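Local structure of Fe-regulated protein B (Neisseria meningitidis, 4AIP) at residues 114-118 with 506-510; 131-135 with 282-286. The protein probably takes up iron across the outer membrane as a TonB-dependent transporter, in which a plug domain fills a beta-barrel. One frame throughout, in Å; residues are numbered along the deposited sequence.

Contact 1 of 2, residues 114-118 with 506-510; sequences QNSVD and RSPRL
The seam between plug and barrel of this TonB-dependent transporter is bridged here by R506 and R509, whose guanidinium groups both settle on the backbone carbonyl of N115. Each arginine comes side-on, with NE and NH2 directed at that single oxygen. From R509, NE reaches N115 O at 3.0 Å within the carbonyl plane, and NH2 at 2.9 Å from above it. R506 NE and R506 NH2 both stand 3.0 Å from N115 O, NH2 well above the carbonyl plane. Four N-H groups, all bent in their approach, converge on one acceptor. The two guanidinium groups sit close together there, R506 NE above the rim of the R509 guanidinium, an arrangement presumably eased by the carboxylates of D118 and E532.

N115 belongs to the loop leading into strand 118-121, an edge strand of the four-stranded plug sheet, and R506 ends barrel strand 495-506. At the start of that plug strand, D118 meets R506 from the opposite direction in an end-on salt bridge: D118 OD2 to R506 NH1 at 2.7 Å and D118 OD1 to R506 NH2 at 3.1 Å. Both oxygens are approached on their syn sides, but the carboxylate and guanidinium planes are turned 39° apart. A bend at chi2 of R506 (144°) steers its head between D118 and the N115 carbonyl, and the backbone of S116 covers one face. R506 NH1 also donates to G161 O, and E532 of the neighbouring barrel strand forms a salt bridge with R509. ND2 of N115 and R509 NH2 are both donors and form no bond.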
loop_
_atom_site.group_PDB
_atom_site.type_symbol
_atom_site.label_atom_id
_atom_site.label_comp_id
_atom_site.label_asym_id
_atom_site.label_seq_id
_atom_site.Cartn_x
_atom_site.Cartn_y
_atom_site.Cartn_z
ATOM N N GLN B 114 27.679 15.773 7.701
ATOM C CA GLN B 114 26.430 15.894 8.492
ATOM C C GLN B 114 26.593 15.599 10.010
ATOM O O GLN B 114 25.650 15.675 10.789
ATOM C CB GLN B 114 25.298 15.047 7.891
ATOM C CG GLN B 114 24.955 15.350 6.438
ATOM C CD GLN B 114 23.881 14.423 5.937
ATOM O OE1 GLN B 114 22.705 14.615 6.264
ATOM N NE2 GLN B 114 24.266 13.387 5.173
ATOM N N ASN B 115 27.807 15.291 10.422
ATOM C CA ASN B 115 28.165 15.333 11.818
ATOM C C ASN B 115 28.097 16.792 12.338
ATOM O O ASN B 115 27.860 17.018 13.516
ATOM C CB ASN B 115 29.563 14.731 11.969
ATOM C CG ASN B 115 30.098 14.808 13.404
ATOM O OD1 ASN B 115 29.768 13.983 14.273
ATOM N ND2 ASN B 115 30.962 15.761 13.630
ATOM N N SER B 116 28.266 17.770 11.458
ATOM C CA SER B 116 28.375 19.154 11.900
ATOM C C SER B 116 27.388 19.988 11.146
ATOM O O SER B 116 27.146 21.134 11.573
ATOM C CB SER B 116 29.747 19.834 11.671
ATOM O OG SER B 116 30.763 19.011 11.121
ATOM N N VAL B 117 26.843 19.495 10.025
ATOM C CA VAL B 117 25.846 20.303 9.249
ATOM C C VAL B 117 24.471 19.643 9.280
ATOM O O VAL B 117 24.353 18.423 9.147
ATOM C CB VAL B 117 26.282 20.548 7.747
ATOM C CG1 VAL B 117 27.811 20.838 7.664
ATOM C CG2 VAL B 117 25.987 19.312 6.907
ATOM N N ASP B 118 23.426 20.449 9.462
ATOM C CA ASP B 118 22.093 19.880 9.749
ATOM C C ASP B 118 21.226 20.288 8.599
ATOM O O ASP B 118 21.575 21.280 7.922
ATOM C CB ASP B 118 21.541 20.519 11.036
ATOM C CG ASP B 118 22.251 20.054 12.271
ATOM O OD1 ASP B 118 22.519 18.828 12.414
ATOM O OD2 ASP B 118 22.497 20.917 13.136
ATOM N N ARG B 506 28.599 22.605 20.005
ATOM C CA ARG B 506 27.864 21.482 19.494
ATOM C C ARG B 506 28.141 20.271 20.379
ATOM O O ARG B 506 29.286 19.792 20.477
ATOM C CB ARG B 506 28.246 21.237 18.013
ATOM C CG ARG B 506 27.573 20.062 17.327
ATOM C CD ARG B 506 27.278 20.381 15.854
ATOM N NE ARG B 506 26.706 19.230 15.148
ATOM C CZ ARG B 506 25.501 19.197 14.571
ATOM N NH1 ARG B 506 24.701 20.241 14.600
ATOM N NH2 ARG B 506 25.105 18.089 13.946
ATOM N N SER B 507 27.082 19.801 21.029
ATOM C CA SER B 507 27.165 18.716 22.000
ATOM C C SER B 507 27.517 17.363 21.403
ATOM O O SER B 507 27.190 17.091 20.289
ATOM C CB SER B 507 25.856 18.592 22.813
ATOM O OG SER B 507 24.708 18.927 22.054
ATOM N N PRO B 508 28.132 16.484 22.185
ATOM C CA PRO B 508 28.428 15.143 21.655
ATOM C C PRO B 508 27.231 14.524 20.958
ATOM O O PRO B 508 26.120 14.805 21.335
ATOM C CB PRO B 508 28.737 14.333 22.929
ATOM C CG PRO B 508 29.246 15.338 23.829
ATOM C CD PRO B 508 28.460 16.584 23.612
ATOM N N ARG B 509 27.453 13.694 19.948
ATOM C CA ARG B 509 26.340 12.936 19.400
ATOM C C ARG B 509 26.292 11.628 20.077
ATOM O O ARG B 509 27.331 11.088 20.453
ATOM C CB ARG B 509 26.483 12.658 17.921
ATOM C CG ARG B 509 27.261 13.659 17.190
ATOM C CD ARG B 509 26.505 14.989 16.999
ATOM N NE ARG B 509 27.441 15.846 16.291
ATOM C CZ ARG B 509 28.394 16.605 16.838
ATOM N NH1 ARG B 509 28.521 16.747 18.159
ATOM N NH2 ARG B 509 29.233 17.265 16.034
ATOM N N LEU B 510 25.078 11.128 20.218
ATOM C CA LEU B 510 24.837 9.776 20.650
ATOM C C LEU B 510 25.408 8.859 19.594
ATOM O O LEU B 510 25.511 9.225 18.410
ATOM C CB LEU B 510 23.335 9.528 20.796
ATOM C CG LEU B 510 22.610 10.454 21.778
ATOM C CD1 LEU B 510 21.109 10.241 21.756
ATOM C CD2 LEU B 510 23.106 10.264 23.222
#

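Contact 2 of 2, residues 131-135 with 282-286; sequences LYHQG and REEFT
E284 OE2 is gripped from two sources, the imidazole of H133 and the guanidinium of R722. H133 ND1 donates to E284 OE2 at 2.6 Å, a nearly straight bond (160°) that runs close to the ring plane and uses the anti lone pair of the oxygen. With CG of E284 set between its backbone N and carbonyl carbon (chi1 73°) and the chain extended beyond, the carboxylate is carried back over the H133 carbonyl to the imidazole edge. The same carbonyl receives a weak backbone bond, E284 N to H133 O, at 2.9 Å.

Two type I beta turns confront each other in this contact, L131 to Q134 from a plug loop and R282 to F285 from the long extracellular loop that joins barrel strands 264-276 and 302-318. The H133 ring is sandwiched between side chains of both. On one face R282 CG makes a CH-pi contact, 3.6 Å from the ring centroid, as the arginine chain runs alongside the histidine in the same direction; Y132 CZ lies against the opposite face near the rim. Beyond the imidazole, the R282 head is held by Q299 and the R298 carbonyl. F285 approaches H133 obliquely, its CE2 4.0 Å from H133 ND1, and one face of the F285 ring is covered over its centre by E284 CG.

One residue further along each segment, the Q134 amide and the E283 carboxylate stack with planes 26° apart, Q134 OE1 lying 3.8 Å from E283 CD. T103 and R279 hold E283 OE1, and the E283 side chain is about 10 Å from that of R276, seen to bind L-glutamate in a structure of this protein, though none is bound to this chain.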
loop_
_atom_site.group_PDB
_atom_site.type_symbol
_atom_site.label_atom_id
_atom_site.label_comp_id
_atom_site.label_asym_id
_atom_site.label_seq_id
_atom_site.Cartn_x
_atom_site.Cartn_y
_atom_site.Cartn_z
ATOM N N LEU B 131 23.143 4.706 11.413
ATOM C CA LEU B 131 24.348 3.909 11.171
ATOM C C LEU B 131 25.292 4.726 10.344
ATOM O O LEU B 131 24.893 5.437 9.432
ATOM C CB LEU B 131 24.022 2.629 10.427
ATOM C CG LEU B 131 25.186 1.626 10.390
ATOM C CD1 LEU B 131 25.487 1.070 11.809
ATOM C CD2 LEU B 131 24.928 0.490 9.392
ATOM N N TYR B 132 26.574 4.611 10.636
ATOM C CA TYR B 132 27.546 5.485 9.990
ATOM C C TYR B 132 27.876 5.034 8.543
ATOM O O TYR B 132 28.556 5.728 7.822
ATOM C CB TYR B 132 28.786 5.565 10.861
ATOM C CG TYR B 132 29.641 4.352 10.741
ATOM C CD1 TYR B 132 29.401 3.199 11.552
ATOM C CD2 TYR B 132 30.686 4.308 9.785
ATOM C CE1 TYR B 132 30.205 2.056 11.430
ATOM C CE2 TYR B 132 31.475 3.190 9.662
ATOM C CZ TYR B 132 31.240 2.073 10.482
ATOM O OH TYR B 132 32.046 0.967 10.336
ATOM N N HIS B 133 27.386 3.871 8.129
ATOM C CA HIS B 133 27.602 3.384 6.777
ATOM C C HIS B 133 26.545 3.930 5.830
ATOM O O HIS B 133 26.436 3.509 4.689
ATOM C CB HIS B 133 27.576 1.878 6.771
ATOM C CG HIS B 133 28.887 1.240 7.100
ATOM N ND1 HIS B 133 30.042 1.503 6.399
ATOM C CD2 HIS B 133 29.215 0.300 8.019
ATOM C CE1 HIS B 133 31.028 0.774 6.883
ATOM N NE2 HIS B 133 30.550 0.029 7.861
ATOM N N GLN B 134 25.751 4.864 6.318
ATOM C CA GLN B 134 24.828 5.589 5.469
ATOM C C GLN B 134 24.825 7.022 5.967
ATOM O O GLN B 134 25.240 7.288 7.081
ATOM C CB GLN B 134 23.420 4.969 5.564
ATOM C CG GLN B 134 22.876 4.843 7.006
ATOM C CD GLN B 134 21.590 4.156 7.007
ATOM O OE1 GLN B 134 21.557 2.925 6.972
ATOM N NE2 GLN B 134 20.477 4.936 6.997
ATOM N N GLY B 135 24.340 7.938 5.148
ATOM C CA GLY B 135 24.249 9.314 5.575
ATOM C C GLY B 135 22.954 9.589 6.292
ATOM O O GLY B 135 22.063 8.769 6.369
ATOM N N ARG B 282 24.701 -1.393 5.216
ATOM C CA ARG B 282 25.755 -0.501 4.627
ATOM C C ARG B 282 25.404 0.104 3.295
ATOM O O ARG B 282 25.964 -0.289 2.271
ATOM C CB ARG B 282 27.073 -1.241 4.344
ATOM C CG ARG B 282 27.886 -1.654 5.515
ATOM C CD ARG B 282 29.180 -2.267 5.039
ATOM N NE ARG B 282 29.638 -3.310 5.947
ATOM C CZ ARG B 282 29.221 -4.580 5.929
ATOM N NH1 ARG B 282 28.333 -4.995 5.022
ATOM N NH2 ARG B 282 29.693 -5.437 6.826
ATOM N N GLU B 283 24.554 1.114 3.293
ATOM C CA GLU B 283 24.085 1.694 2.037
ATOM C C GLU B 283 25.108 2.511 1.244
ATOM O O GLU B 283 24.847 2.908 0.083
ATOM C CB GLU B 283 22.860 2.520 2.315
ATOM C CG GLU B 283 21.893 1.761 3.184
ATOM C CD GLU B 283 20.570 2.442 3.310
ATOM O OE1 GLU B 283 20.425 3.644 2.906
ATOM O OE2 GLU B 283 19.669 1.768 3.835
ATOM N N GLU B 284 26.271 2.756 1.845
ATOM C CA GLU B 284 27.301 3.546 1.165
ATOM C C GLU B 284 28.049 2.732 0.110
ATOM O O GLU B 284 28.739 3.279 -0.714
ATOM C CB GLU B 284 28.250 4.236 2.155
ATOM C CG GLU B 284 29.231 3.287 2.839
ATOM C CD GLU B 284 30.242 4.007 3.765
ATOM O OE1 GLU B 284 30.680 5.166 3.501
ATOM O OE2 GLU B 284 30.612 3.391 4.776
ATOM N N PHE B 285 27.897 1.422 0.157
ATOM C CA PHE B 285 28.483 0.528 -0.817
ATOM C C PHE B 285 27.385 -0.254 -1.550
ATOM O O PHE B 285 26.306 -0.453 -0.989
ATOM C CB PHE B 285 29.369 -0.485 -0.095
ATOM C CG PHE B 285 30.456 0.111 0.793
ATOM C CD1 PHE B 285 31.385 1.036 0.297
ATOM C CD2 PHE B 285 30.595 -0.330 2.108
ATOM C CE1 PHE B 285 32.374 1.563 1.120
ATOM C CE2 PHE B 285 31.579 0.188 2.930
ATOM C CZ PHE B 285 32.466 1.139 2.434
ATOM N N THR B 286 27.654 -0.718 -2.781
ATOM C CA THR B 286 26.805 -1.794 -3.365
ATOM C C THR B 286 27.399 -3.138 -3.064
ATOM O O THR B 286 28.014 -3.319 -2.039
ATOM C CB THR B 286 26.470 -1.693 -4.903
ATOM O OG1 THR B 286 27.641 -1.771 -5.720
ATOM C CG2 THR B 286 25.974 -0.458 -5.211
#

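Both contacts are buried and tie the plug to the barrel, with centres about 18 Å apart. Contact 1 lies nearer the centre of the chain, its own centre about 11 Å away against about 16 Å for contact 2, and joins the start of a plug strand to the end of a barrel strand. Its chemistry is almost wholly polar. Contact 2 instead sets a plug loop against an extracellular barrel loop, and mixes one short histidine-carboxylate bond with aromatic, aliphatic and amide packing. Along the chain it is nested within the span closed by contact 1, and the two meet directly where the Q114 side chain packs on G135.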